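Local atomic coordinates of peptidase M28 (Shewanella amazonensis SB2B, PDB entry 3IIB), a protein that probably acts as a zinc-dependent carboxypeptidase or dipeptidase of family M28 and is probably active only as a homodimer. Residues Ala78-Leu83 and Ile221-Gly226; Ser84-Pro89 and Asn210-Arg215; Thr93-Ser98 and Ile196-Ile201; Ser107-Arg112 and Asn128-Phe133; His178-His183 and Asn203-Leu208. All blocks are in the same frame, centred on the assembly; numbering follows the deposited sequence. Where two conformers were deposited one is given.

Overall arrangement
All five contacts lie in the part of the chain that carries strands 62-84, 88-94, 106-113, 131-134, 168-172 and 198-201 and the start of strand 220-242. Interactions 1, 3 and 4 pair strands of the same mixed sheet: 1 and 3 antiparallel, 4 parallel. Interaction 3 is wholly buried and is made mostly of alanines and one leucine, with backbone bonds, whereas 1 and 4 are buried on one face and carry lysines on the other, K79 bridged by water to E224. Interactions 2 and 5 both use helix 203-213, which packs on that sheet, and both reach the second subunit. Their chemistry differs: interaction 2 is apolar packing round a selenomethionine, while interaction 5 rests on a buried salt bridge.

Interaction 1: Ala78-Leu83 and Ile221-Gly226; sequences AKASIL and ISLELG
A80 CB meets L223 CD1 at 4.0 Å in the apolar middle of an antiparallel pair of beta strands, 62-84 and 220-242. A78 and L225 touch on one side of it, CB to CD2, and I82 and I221 on the other, CG1 to CG2. These three non-hydrogen-bonded pairs share one face of the sheet, where V92 of strand 88-94 lies on A80 and L223, and helix 203-213 packs on I82. Between them the backbones join at two hydrogen-bonded pairs. K79 N gives a straight bond to E224 O (169°), and E224 N returns one of 2.8 Å to K79 O; S81 and S222 repeat the exchange.

The side chains of these hydrogen-bonded pairs occupy the other, more polar face. L83 lays CD2 against S222 CB there, 4.0 Å away. K79 and E224 run side by side and point the same way: the glutamate is extended, and K79 CD lies 3.7 Å from E224 OE1; beyond it the lysine bends at chi3 (62°). The charged ends stop short of a salt bridge, with K79 NZ 4.3 Å from E224 OE1. A water closes the gap, accepting from K79 NZ at 2.6 Å and donating to E224 OE1 at 2.9 Å.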
# COMPACT_ATOMS: atom_id res chain seq x y z
N ALA A 78 -9.75 -4.20 14.79
CA ALA A 78 -10.33 -4.80 13.59
C ALA A 78 -9.43 -5.98 13.24
O ALA A 78 -8.25 -5.79 12.93
CB ALA A 78 -10.39 -3.79 12.45
N LYS A 79 -9.96 -7.18 13.34
CA LYS A 79 -9.25 -8.39 12.99
C LYS A 79 -10.19 -9.28 12.20
O LYS A 79 -11.35 -9.46 12.57
CB LYS A 79 -8.81 -9.15 14.23
CG LYS A 79 -7.77 -8.46 15.04
CD LYS A 79 -7.53 -9.23 16.35
CE LYS A 79 -7.01 -10.64 16.10
NZ LYS A 79 -6.61 -11.31 17.39
N ALA A 80 -9.71 -9.81 11.09
CA ALA A 80 -10.51 -10.76 10.33
C ALA A 80 -9.62 -11.82 9.71
O ALA A 80 -8.43 -11.59 9.45
CB ALA A 80 -11.34 -10.07 9.29
N SER A 81 -10.16 -13.01 9.54
CA SER A 81 -9.43 -14.04 8.80
C SER A 81 -10.38 -14.99 8.11
O SER A 81 -11.57 -15.07 8.43
CB SER A 81 -8.47 -14.78 9.73
OG SER A 81 -9.22 -15.50 10.68
N ILE A 82 -9.86 -15.72 7.13
CA ILE A 82 -10.62 -16.83 6.55
C ILE A 82 -10.32 -18.06 7.38
O ILE A 82 -9.15 -18.38 7.66
CB ILE A 82 -10.18 -17.04 5.11
CG1 ILE A 82 -10.63 -15.85 4.25
CG2 ILE A 82 -10.76 -18.32 4.59
CD1 ILE A 82 -9.91 -15.96 2.84
N LEU A 83 -11.38 -18.74 7.80
CA LEU A 83 -11.26 -19.97 8.60
C LEU A 83 -11.24 -21.22 7.75
O LEU A 83 -10.57 -22.21 8.10
CB LEU A 83 -12.38 -20.07 9.65
CG LEU A 83 -12.49 -18.93 10.67
CD1 LEU A 83 -13.71 -19.18 11.60
CD2 LEU A 83 -11.23 -18.79 11.50
N ILE A 221 -15.54 -17.00 7.51
CA ILE A 221 -14.61 -16.01 8.04
C ILE A 221 -14.85 -15.82 9.54
O ILE A 221 -15.92 -16.16 10.05
CB ILE A 221 -14.67 -14.66 7.28
CG1 ILE A 221 -15.97 -13.89 7.53
CG2 ILE A 221 -14.46 -14.90 5.77
CD1 ILE A 221 -15.92 -12.45 6.99
N SER A 222 -13.83 -15.30 10.20
CA SER A 222 -13.92 -14.71 11.53
C SER A 222 -13.82 -13.19 11.40
O SER A 222 -13.00 -12.71 10.61
CB SER A 222 -12.77 -15.19 12.41
OG SER A 222 -12.85 -14.59 13.70
N LEU A 223 -14.66 -12.44 12.12
CA LEU A 223 -14.64 -10.98 12.09
C LEU A 223 -14.78 -10.43 13.52
O LEU A 223 -15.70 -10.81 14.27
CB LEU A 223 -15.78 -10.43 11.25
CG LEU A 223 -15.90 -8.91 11.09
CD1 LEU A 223 -14.71 -8.25 10.36
CD2 LEU A 223 -17.22 -8.60 10.34
N GLU A 224 -13.86 -9.54 13.86
CA GLU A 224 -13.83 -8.91 15.17
C GLU A 224 -13.69 -7.44 14.92
O GLU A 224 -12.74 -7.04 14.24
CB GLU A 224 -12.65 -9.40 15.99
CG GLU A 224 -12.62 -8.78 17.37
CD GLU A 224 -11.57 -9.35 18.28
OE1 GLU A 224 -10.74 -10.18 17.83
OE2 GLU A 224 -11.61 -8.97 19.47
N LEU A 225 -14.65 -6.66 15.45
CA LEU A 225 -14.63 -5.21 15.39
C LEU A 225 -14.93 -4.64 16.74
O LEU A 225 -15.91 -5.01 17.40
CB LEU A 225 -15.63 -4.65 14.39
CG LEU A 225 -15.51 -5.11 12.93
CD1 LEU A 225 -16.73 -4.60 12.15
CD2 LEU A 225 -14.17 -4.68 12.26
N GLY A 226 -14.06 -3.75 17.18
CA GLY A 226 -14.27 -3.03 18.41
C GLY A 226 -14.66 -1.64 17.91
O GLY A 226 -14.13 -1.14 16.92
O HOH W 1 -11.19 -12.34 13.80
O HOH W 2 -8.22 -10.37 19.16

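Interaction 2: Ser84-Pro89 and Asn210-Arg215; sequences SPFPQP and NAMLKR
M212, a selenomethionine, lies along the edge of the F86 ring, its CG 3.7 Å from F86 CD2 and close to the ring plane. The two side chains slide past each other in opposite directions. This is a Met-aromatic contact of the oblique kind, with SE 5.1 Å from the F86 ring centroid and 71° off the ring normal. Beyond CG the M212 chain is extended (chi2 -174°), which carries SE on to the pyrrolidine of P85, 3.6 Å from P85 CD, and the terminal CE to 3.4 Å from F86 O. CE also meets Q88 NE2. P85, which follows a cis peptide bond, has its CB over one face of the F86 ring, so the ring is held between its own neighbour on that face and M212 at the edge.

R215 crosses F86 at about a right angle and touches it through its aliphatic part, CD to CE2 at 3.9 Å. Its guanidinium is steadied from within the helix: NH1 donates to A211 O, a straight bond (163°) that arrives well above the carbonyl plane. NH2 makes salt bridges with E28 and E33 of the second subunit, and Q88 NE2 bonds to T31 O of that subunit. The turn between strands 62-84 and 88-94 thus packs against helix 203-213 near its C-terminal end, with V219, just ahead of strand 220-242, touching both P85 and M212.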
# COMPACT_ATOMS: atom_id res chain seq x y z
N SER A 84 -11.95 -21.17 6.63
CA SER A 84 -12.04 -22.27 5.70
C SER A 84 -12.53 -21.76 4.34
O SER A 84 -13.24 -20.77 4.27
CB SER A 84 -12.95 -23.39 6.24
OG SER A 84 -14.26 -22.93 6.40
N PRO A 85 -12.12 -22.44 3.24
CA PRO A 85 -11.37 -23.72 3.15
C PRO A 85 -9.86 -23.67 3.50
O PRO A 85 -9.31 -24.66 3.97
CB PRO A 85 -11.55 -24.09 1.69
CG PRO A 85 -11.74 -22.78 0.97
CD PRO A 85 -12.44 -21.89 1.92
N PHE A 86 -9.20 -22.54 3.26
CA PHE A 86 -7.76 -22.41 3.42
C PHE A 86 -7.54 -21.25 4.38
O PHE A 86 -7.77 -20.08 4.00
CB PHE A 86 -7.11 -22.08 2.08
CG PHE A 86 -7.54 -23.00 0.97
CD1 PHE A 86 -7.29 -24.37 1.05
CD2 PHE A 86 -8.25 -22.51 -0.13
CE1 PHE A 86 -7.71 -25.21 0.06
CE2 PHE A 86 -8.64 -23.36 -1.13
CZ PHE A 86 -8.39 -24.70 -1.03
N PRO A 87 -7.09 -21.55 5.60
CA PRO A 87 -7.07 -20.47 6.57
C PRO A 87 -6.04 -19.41 6.20
O PRO A 87 -4.90 -19.74 5.92
CB PRO A 87 -6.69 -21.18 7.86
CG PRO A 87 -7.05 -22.57 7.67
CD PRO A 87 -6.83 -22.86 6.25
N GLN A 88 -6.43 -18.15 6.27
CA GLN A 88 -5.55 -17.05 5.94
C GLN A 88 -5.97 -15.76 6.62
O GLN A 88 -7.17 -15.53 6.81
CB GLN A 88 -5.62 -16.78 4.44
CG GLN A 88 -5.06 -17.84 3.58
CD GLN A 88 -4.44 -17.33 2.34
OE1 GLN A 88 -3.83 -16.29 2.35
NE2 GLN A 88 -4.49 -18.12 1.25
N PRO A 89 -5.02 -14.86 6.87
CA PRO A 89 -5.33 -13.51 7.38
C PRO A 89 -6.01 -12.63 6.34
O PRO A 89 -5.78 -12.79 5.13
CB PRO A 89 -3.95 -12.92 7.70
CG PRO A 89 -3.00 -14.05 7.69
CD PRO A 89 -3.57 -15.05 6.73
N ASN A 210 -12.63 -14.55 -3.64
CA ASN A 210 -13.17 -14.94 -4.94
C ASN A 210 -12.50 -16.23 -5.47
O ASN A 210 -13.19 -17.12 -5.96
CB ASN A 210 -12.99 -13.84 -5.99
CG ASN A 210 -14.05 -12.73 -5.90
OD1 ASN A 210 -15.14 -12.89 -5.32
ND2 ASN A 210 -13.74 -11.60 -6.56
N ALA A 211 -11.18 -16.31 -5.37
CA ALA A 211 -10.40 -17.48 -5.83
C ALA A 211 -10.82 -18.77 -5.11
O ALA A 211 -10.85 -19.86 -5.70
CB ALA A 211 -8.92 -17.22 -5.60
N MSE A 212 -11.15 -18.66 -3.83
CA MSE A 212 -11.68 -19.80 -3.09
C MSE A 212 -13.11 -20.20 -3.50
O MSE A 212 -13.41 -21.39 -3.59
CB MSE A 212 -11.64 -19.48 -1.59
CG MSE A 212 -10.22 -19.51 -1.05
SE MSE A 212 -10.16 -19.29 0.85
CE MSE A 212 -8.30 -18.64 0.97
N LEU A 213 -13.98 -19.20 -3.69
CA LEU A 213 -15.34 -19.40 -4.16
C LEU A 213 -15.34 -20.02 -5.54
O LEU A 213 -16.19 -20.85 -5.84
CB LEU A 213 -16.12 -18.09 -4.17
CG LEU A 213 -16.40 -17.49 -2.78
CD1 LEU A 213 -16.95 -16.05 -2.97
CD2 LEU A 213 -17.34 -18.36 -1.94
N LYS A 214 -14.39 -19.62 -6.38
CA LYS A 214 -14.27 -20.16 -7.74
C LYS A 214 -13.89 -21.64 -7.72
O LYS A 214 -14.06 -22.31 -8.73
CB LYS A 214 -13.25 -19.39 -8.60
CG LYS A 214 -13.76 -18.08 -9.17
CD LYS A 214 -12.83 -17.51 -10.24
N ARG A 215 -13.39 -22.13 -6.59
CA ARG A 215 -13.11 -23.54 -6.43
C ARG A 215 -14.34 -24.32 -5.94
O ARG A 215 -14.21 -25.49 -5.57
CB ARG A 215 -11.95 -23.73 -5.45
CG ARG A 215 -10.60 -23.37 -6.06
CD ARG A 215 -9.59 -23.05 -4.94
NE ARG A 215 -8.20 -23.13 -5.36
CZ ARG A 215 -7.55 -22.20 -6.06
NH1 ARG A 215 -8.11 -21.04 -6.40
NH2 ARG A 215 -6.28 -22.39 -6.36

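Interaction 3: Thr93-Ser98 and Ile196-Ile201; sequences TALGGS and IPAAAI
T93 and A200 exchange two backbone bonds of 2.8 Å, T93 N to A200 O and A200 N to T93 O, where the chains pair briefly as antiparallel strands. L95 then spreads its two methyls over the facing alanines, CD2 3.7 Å from A200 CB and CD1 3.9 Å from A198 CB. Past it comes a type II turn from L95 to S98, closed by the S98 N to L95 O bond; G97, with its positive phi, occupies the third place of the turn.

The turn brings S98 into position, and S98 OG takes the backbone N-H of A198 at 2.9 Å, a somewhat bent bond (149°) that ties the loop to the start of strand 198-201. Swung anti to its own backbone N (chi1 -177°), the hydroxyl reaches across to A198, while S98 CB sits 3.4 Å from A198 O. That carbonyl is itself the acceptor for L95 N, which approaches 31° out of the carbonyl plane. T93 OG1 bonds to E263, and the T93 side chain lies about 8 Å from that of the zinc ligand H402. The arrangement is an antiparallel pairing inside a mixed sheet, in which strand 198-201 also runs parallel to strand 168-172 and helix 145-163 packs on A198.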
# COMPACT_ATOMS: atom_id res chain seq x y z
N THR A 93 -11.02 -3.20 7.79
CA THR A 93 -11.32 -2.08 8.67
C THR A 93 -12.84 -1.91 8.82
O THR A 93 -13.60 -2.18 7.89
CB THR A 93 -10.66 -0.78 8.14
OG1 THR A 93 -10.65 0.20 9.19
CG2 THR A 93 -11.41 -0.26 6.92
N ALA A 94 -13.27 -1.44 9.98
CA ALA A 94 -14.68 -1.18 10.21
C ALA A 94 -15.11 -0.05 9.27
O ALA A 94 -14.35 0.91 9.04
CB ALA A 94 -14.92 -0.75 11.69
N LEU A 95 -16.33 -0.16 8.78
CA LEU A 95 -17.00 0.97 8.16
C LEU A 95 -17.33 1.98 9.24
O LEU A 95 -17.62 1.61 10.37
CB LEU A 95 -18.25 0.53 7.38
CG LEU A 95 -17.96 -0.47 6.25
CD1 LEU A 95 -19.26 -0.70 5.40
CD2 LEU A 95 -16.77 -0.05 5.40
N GLY A 96 -17.24 3.26 8.88
CA GLY A 96 -17.50 4.34 9.82
C GLY A 96 -18.87 4.27 10.42
O GLY A 96 -19.85 4.33 9.73
N GLY A 97 -18.93 4.17 11.74
CA GLY A 97 -20.18 4.02 12.44
C GLY A 97 -20.60 2.59 12.74
O GLY A 97 -21.60 2.40 13.44
N SER A 98 -19.83 1.59 12.30
CA SER A 98 -20.18 0.20 12.58
C SER A 98 -20.30 -0.04 14.07
O SER A 98 -19.47 0.43 14.87
CB SER A 98 -19.12 -0.79 12.02
OG SER A 98 -19.54 -2.12 12.25
N ILE A 196 -25.93 -4.32 12.19
CA ILE A 196 -24.98 -5.41 12.18
C ILE A 196 -23.54 -4.88 11.94
O ILE A 196 -23.36 -3.84 11.32
CB ILE A 196 -25.36 -6.51 11.14
CG1 ILE A 196 -25.35 -5.91 9.73
CG2 ILE A 196 -26.70 -7.24 11.56
CD1 ILE A 196 -25.46 -6.97 8.56
N PRO A 197 -22.52 -5.61 12.43
CA PRO A 197 -21.13 -5.25 12.15
C PRO A 197 -20.84 -5.20 10.65
O PRO A 197 -21.32 -6.04 9.90
CB PRO A 197 -20.32 -6.35 12.81
CG PRO A 197 -21.21 -6.99 13.74
CD PRO A 197 -22.59 -6.85 13.22
N ALA A 198 -20.04 -4.22 10.24
CA ALA A 198 -19.84 -3.90 8.84
C ALA A 198 -18.38 -3.47 8.65
O ALA A 198 -17.94 -2.56 9.34
CB ALA A 198 -20.76 -2.74 8.42
N ALA A 199 -17.67 -4.13 7.73
CA ALA A 199 -16.26 -3.90 7.51
C ALA A 199 -15.95 -3.96 6.02
O ALA A 199 -16.69 -4.56 5.25
CB ALA A 199 -15.45 -4.95 8.24
N ALA A 200 -14.87 -3.29 5.65
CA ALA A 200 -14.28 -3.38 4.31
C ALA A 200 -12.98 -4.17 4.39
O ALA A 200 -12.21 -4.03 5.35
CB ALA A 200 -14.01 -1.98 3.76
N ILE A 201 -12.74 -5.00 3.37
CA ILE A 201 -11.50 -5.74 3.25
C ILE A 201 -10.74 -5.20 2.06
O ILE A 201 -11.31 -4.52 1.20
CB ILE A 201 -11.70 -7.26 3.16
CG1 ILE A 201 -12.40 -7.68 1.84
CG2 ILE A 201 -12.43 -7.77 4.39
CD1 ILE A 201 -12.73 -9.18 1.72

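Interaction 4: Ser107-Arg112 and Asn128-Phe133; sequences SATIVR and NDKIAF
I110 and F133 lie side by side and point the same way, the isoleucine's CD1 against the ring's CD2 at 3.9 Å. They belong to the two parallel strands of a beta-alpha-beta unit, 106-113 and 131-134, joined through helix 116-120. With CG1 of I110 between its backbone N and carbonyl carbon (chi1 71°), CG2 is turned to I131 CB and CD1 to F133, so one isoleucine fills the dip between two side chains of the other strand. From the far side R112 crosses the ring obliquely, its CG 3.7 Å from F133 CD2. The ring is thus wedged between I110 and R112, while I209 of helix 203-213 also packs on it. A108 makes a smaller bump at the other end, its CB set against CG1 and CD1 of I131.

On the opposite face V111 pushes CG2 against the aliphatic run of K130, 3.5 Å from CD, and the extended lysine chain passes across the valine. Holding the register are three backbone bonds: I131 N to T109 O, V111 N to I131 O, and F133 N to V111 O, the last at 2.8 Å. The extended R112 chain carries its guanidinium past the ring to salt bridges with D114 and D135, while its NE donates to N210 of helix 203-213. Near the start of the pairing a water links the two segments, accepting from T109 N at 2.9 Å and donating to D129 O at 2.7 Å.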
# COMPACT_ATOMS: atom_id res chain seq x y z
N SER A 107 -18.10 -15.70 13.71
CA SER A 107 -17.57 -16.58 12.66
C SER A 107 -18.79 -17.07 11.88
O SER A 107 -19.77 -17.48 12.48
CB SER A 107 -16.82 -17.76 13.27
OG SER A 107 -15.71 -17.35 14.05
N ALA A 108 -18.74 -17.01 10.55
CA ALA A 108 -19.90 -17.31 9.73
C ALA A 108 -19.50 -17.60 8.32
O ALA A 108 -18.49 -17.07 7.85
CB ALA A 108 -20.90 -16.14 9.73
N THR A 109 -20.34 -18.37 7.64
CA THR A 109 -20.24 -18.58 6.19
C THR A 109 -20.65 -17.31 5.47
O THR A 109 -21.60 -16.63 5.89
CB THR A 109 -21.14 -19.73 5.77
OG1 THR A 109 -20.69 -20.89 6.47
CG2 THR A 109 -21.13 -19.98 4.26
N ILE A 110 -19.95 -16.96 4.41
CA ILE A 110 -20.31 -15.80 3.61
C ILE A 110 -21.15 -16.16 2.40
O ILE A 110 -21.19 -17.32 1.98
CB ILE A 110 -19.05 -14.97 3.18
CG1 ILE A 110 -18.25 -15.70 2.13
CG2 ILE A 110 -18.16 -14.60 4.40
CD1 ILE A 110 -17.21 -14.86 1.46
N VAL A 111 -21.85 -15.17 1.86
CA VAL A 111 -22.54 -15.25 0.59
C VAL A 111 -22.12 -14.04 -0.22
O VAL A 111 -22.24 -12.91 0.25
CB VAL A 111 -24.09 -15.31 0.71
CG1 VAL A 111 -24.74 -15.43 -0.70
CG2 VAL A 111 -24.53 -16.43 1.62
N ARG A 112 -21.63 -14.29 -1.43
CA ARG A 112 -21.10 -13.25 -2.29
C ARG A 112 -22.19 -12.66 -3.19
O ARG A 112 -22.99 -13.38 -3.76
CB ARG A 112 -19.98 -13.82 -3.17
CG ARG A 112 -19.33 -12.79 -4.08
CD ARG A 112 -18.33 -13.44 -5.06
NE ARG A 112 -17.89 -12.44 -6.03
CZ ARG A 112 -18.65 -11.94 -7.01
NH1 ARG A 112 -19.87 -12.42 -7.23
NH2 ARG A 112 -18.18 -10.99 -7.82
N ASN A 128 -29.76 -15.61 6.68
CA ASN A 128 -29.80 -16.00 8.08
C ASN A 128 -28.48 -16.66 8.52
O ASN A 128 -27.97 -17.57 7.83
CB ASN A 128 -30.98 -16.95 8.35
CG ASN A 128 -32.32 -16.24 8.30
OD1 ASN A 128 -32.39 -15.05 8.08
ND2 ASN A 128 -33.40 -16.99 8.50
N ASP A 129 -27.92 -16.21 9.64
CA ASP A 129 -26.70 -16.79 10.21
C ASP A 129 -25.44 -16.59 9.36
O ASP A 129 -24.37 -17.10 9.71
CB ASP A 129 -26.88 -18.29 10.45
CG ASP A 129 -28.16 -18.60 11.21
OD1 ASP A 129 -28.36 -17.97 12.27
OD2 ASP A 129 -28.96 -19.43 10.72
N LYS A 130 -25.53 -15.81 8.29
CA LYS A 130 -24.42 -15.65 7.36
C LYS A 130 -23.93 -14.22 7.28
O LYS A 130 -24.57 -13.29 7.75
CB LYS A 130 -24.83 -16.15 5.97
CG LYS A 130 -25.06 -17.68 5.95
CD LYS A 130 -25.37 -18.21 4.57
CE LYS A 130 -25.33 -19.72 4.54
NZ LYS A 130 -25.84 -20.23 3.22
N ILE A 131 -22.78 -14.05 6.66
CA ILE A 131 -22.23 -12.72 6.44
C ILE A 131 -22.33 -12.41 4.94
O ILE A 131 -21.88 -13.22 4.12
CB ILE A 131 -20.78 -12.67 6.92
CG1 ILE A 131 -20.74 -12.61 8.47
CG2 ILE A 131 -20.01 -11.44 6.33
CD1 ILE A 131 -19.33 -12.77 9.09
N ALA A 132 -22.88 -11.26 4.60
CA ALA A 132 -22.93 -10.83 3.20
C ALA A 132 -21.54 -10.35 2.79
O ALA A 132 -20.87 -9.74 3.60
CB ALA A 132 -23.97 -9.71 2.98
N PHE A 133 -21.17 -10.61 1.54
CA PHE A 133 -19.94 -10.10 0.93
C PHE A 133 -20.31 -9.43 -0.40
O PHE A 133 -20.70 -10.09 -1.35
CB PHE A 133 -18.91 -11.25 0.78
CG PHE A 133 -17.72 -10.95 -0.10
CD1 PHE A 133 -17.01 -9.74 -0.00
CD2 PHE A 133 -17.32 -11.88 -1.07
CE1 PHE A 133 -15.93 -9.47 -0.85
CE2 PHE A 133 -16.23 -11.63 -1.88
CZ PHE A 133 -15.55 -10.42 -1.79
O HOH W 3 -22.77 -19.22 9.00
O HOH W 4 -22.98 -19.53 1.40

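Interaction 5: His178-His183 and Asn203-Leu208; sequences HDRMAH and NPDADL
R180 and D205 cross at about a right angle, with the guanidinium and carboxylate planes 59° apart, in a buried salt bridge between a loop and the first turn of helix 203-213. The arginine grips side-on with two nitrogens, one to each oxygen. NE gives D205 OD2 a straight bond of 2.9 Å (168°) that lies in the guanidinium plane but meets the carboxylate from above its own. NH2 reaches the syn lone pair of D205 OD1 at 3.0 Å along a more bent path (138°). The chain gets there by a kink at chi2, starting from R180 as the centre of an inverse gamma turn. OD2 also accepts from S202 OG and V91 N, so the carboxylate is fixed from several directions, and R180 NH1 bonds to E263 O of the second subunit.

P204, beside D205, offers its ring to the carbonyls of the same loop: CG lies 3.5 Å from H178 O and CD 3.1 Å from D179 O. H178 and D179 turn their polar ends to D409 and N405 of the second subunit, which places the loop at the dimer interface, where M181 also packs on its counterpart in that subunit. At the N-terminal end of the helix, where N203 OD1 bonds to R172, a water joins the two segments: it accepts from N203 N and N203 ND2, both at 3.0 Å, and lies 2.7 Å from M181 O, to which it probably donates.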
# COMPACT_ATOMS: atom_id res chain seq x y z
N HIS A 178 -4.80 -2.04 -5.92
CA HIS A 178 -4.66 -3.44 -5.50
C HIS A 178 -3.61 -3.51 -4.39
O HIS A 178 -2.74 -4.39 -4.37
CB HIS A 178 -4.35 -4.38 -6.69
CG HIS A 178 -3.13 -4.03 -7.47
ND1 HIS A 178 -1.99 -4.81 -7.46
CD2 HIS A 178 -2.89 -3.02 -8.34
CE1 HIS A 178 -1.08 -4.26 -8.25
NE2 HIS A 178 -1.61 -3.18 -8.80
N ASP A 179 -3.68 -2.55 -3.47
CA ASP A 179 -2.86 -2.59 -2.26
C ASP A 179 -3.61 -3.25 -1.11
O ASP A 179 -4.85 -3.31 -1.09
CB ASP A 179 -2.47 -1.20 -1.87
CG ASP A 179 -1.55 -0.55 -2.85
OD1 ASP A 179 -0.60 -1.23 -3.34
OD2 ASP A 179 -1.79 0.65 -3.16
N ARG A 180 -2.83 -3.74 -0.15
CA ARG A 180 -3.34 -4.40 1.04
C ARG A 180 -3.77 -3.32 2.04
O ARG A 180 -3.25 -3.24 3.16
CB ARG A 180 -2.31 -5.36 1.60
CG ARG A 180 -2.92 -6.37 2.53
CD ARG A 180 -3.38 -7.58 1.75
NE ARG A 180 -4.05 -8.55 2.60
CZ ARG A 180 -3.43 -9.43 3.38
NH1 ARG A 180 -2.10 -9.48 3.44
NH2 ARG A 180 -4.15 -10.28 4.11
N MSE A 181 -4.75 -2.52 1.61
CA MSE A 181 -5.25 -1.39 2.36
C MSE A 181 -6.78 -1.54 2.38
O MSE A 181 -7.41 -1.70 1.32
CB MSE A 181 -4.89 -0.08 1.64
CG MSE A 181 -3.41 0.17 1.51
SE MSE A 181 -2.66 0.92 3.10
CE MSE A 181 -2.73 -0.36 4.47
N ALA A 182 -7.36 -1.45 3.59
CA ALA A 182 -8.80 -1.46 3.76
C ALA A 182 -9.30 -0.00 3.82
O ALA A 182 -8.73 0.85 4.54
CB ALA A 182 -9.21 -2.29 4.97
N HIS A 183 -10.33 0.28 3.00
CA HIS A 183 -10.87 1.62 2.88
C HIS A 183 -12.10 1.73 3.80
O HIS A 183 -13.04 0.93 3.70
CB HIS A 183 -11.33 1.93 1.46
CG HIS A 183 -10.27 1.93 0.42
ND1 HIS A 183 -10.06 3.02 -0.42
CD2 HIS A 183 -9.40 0.98 0.02
CE1 HIS A 183 -9.12 2.72 -1.29
NE2 HIS A 183 -8.70 1.48 -1.04
N ASN A 203 -8.68 -4.89 -1.39
CA ASN A 203 -8.89 -5.46 -2.71
C ASN A 203 -8.22 -6.83 -2.94
O ASN A 203 -8.90 -7.74 -3.40
CB ASN A 203 -8.54 -4.40 -3.76
CG ASN A 203 -9.74 -3.54 -4.11
OD1 ASN A 203 -10.65 -3.99 -4.82
ND2 ASN A 203 -9.82 -2.36 -3.50
N PRO A 204 -6.93 -7.02 -2.54
CA PRO A 204 -6.33 -8.36 -2.68
C PRO A 204 -7.07 -9.42 -1.85
O PRO A 204 -7.21 -10.56 -2.26
CB PRO A 204 -4.89 -8.14 -2.20
CG PRO A 204 -4.62 -6.68 -2.57
CD PRO A 204 -5.92 -6.01 -2.20
N ASP A 205 -7.58 -9.03 -0.68
CA ASP A 205 -8.32 -9.99 0.14
C ASP A 205 -9.66 -10.42 -0.52
O ASP A 205 -10.09 -11.56 -0.43
CB ASP A 205 -8.56 -9.40 1.54
CG ASP A 205 -7.31 -9.38 2.36
OD1 ASP A 205 -6.70 -10.46 2.53
OD2 ASP A 205 -6.95 -8.27 2.84
N ALA A 206 -10.32 -9.49 -1.19
CA ALA A 206 -11.56 -9.77 -1.89
C ALA A 206 -11.24 -10.70 -3.09
O ALA A 206 -11.98 -11.66 -3.35
CB ALA A 206 -12.20 -8.47 -2.36
N ASP A 207 -10.09 -10.45 -3.76
CA ASP A 207 -9.64 -11.32 -4.84
C ASP A 207 -9.42 -12.75 -4.28
O ASP A 207 -9.74 -13.74 -4.93
CB ASP A 207 -8.32 -10.88 -5.46
CG ASP A 207 -8.41 -9.58 -6.19
OD1 ASP A 207 -9.54 -9.15 -6.52
OD2 ASP A 207 -7.33 -8.96 -6.38
N LEU A 208 -8.83 -12.83 -3.09
CA LEU A 208 -8.53 -14.12 -2.48
C LEU A 208 -9.81 -14.91 -2.19
O LEU A 208 -9.89 -16.12 -2.44
CB LEU A 208 -7.71 -13.94 -1.20
CG LEU A 208 -7.42 -15.18 -0.35
CD1 LEU A 208 -6.56 -16.15 -1.17
CD2 LEU A 208 -6.69 -14.70 0.95
O HOH W 5 -7.73 -2.04 -1.31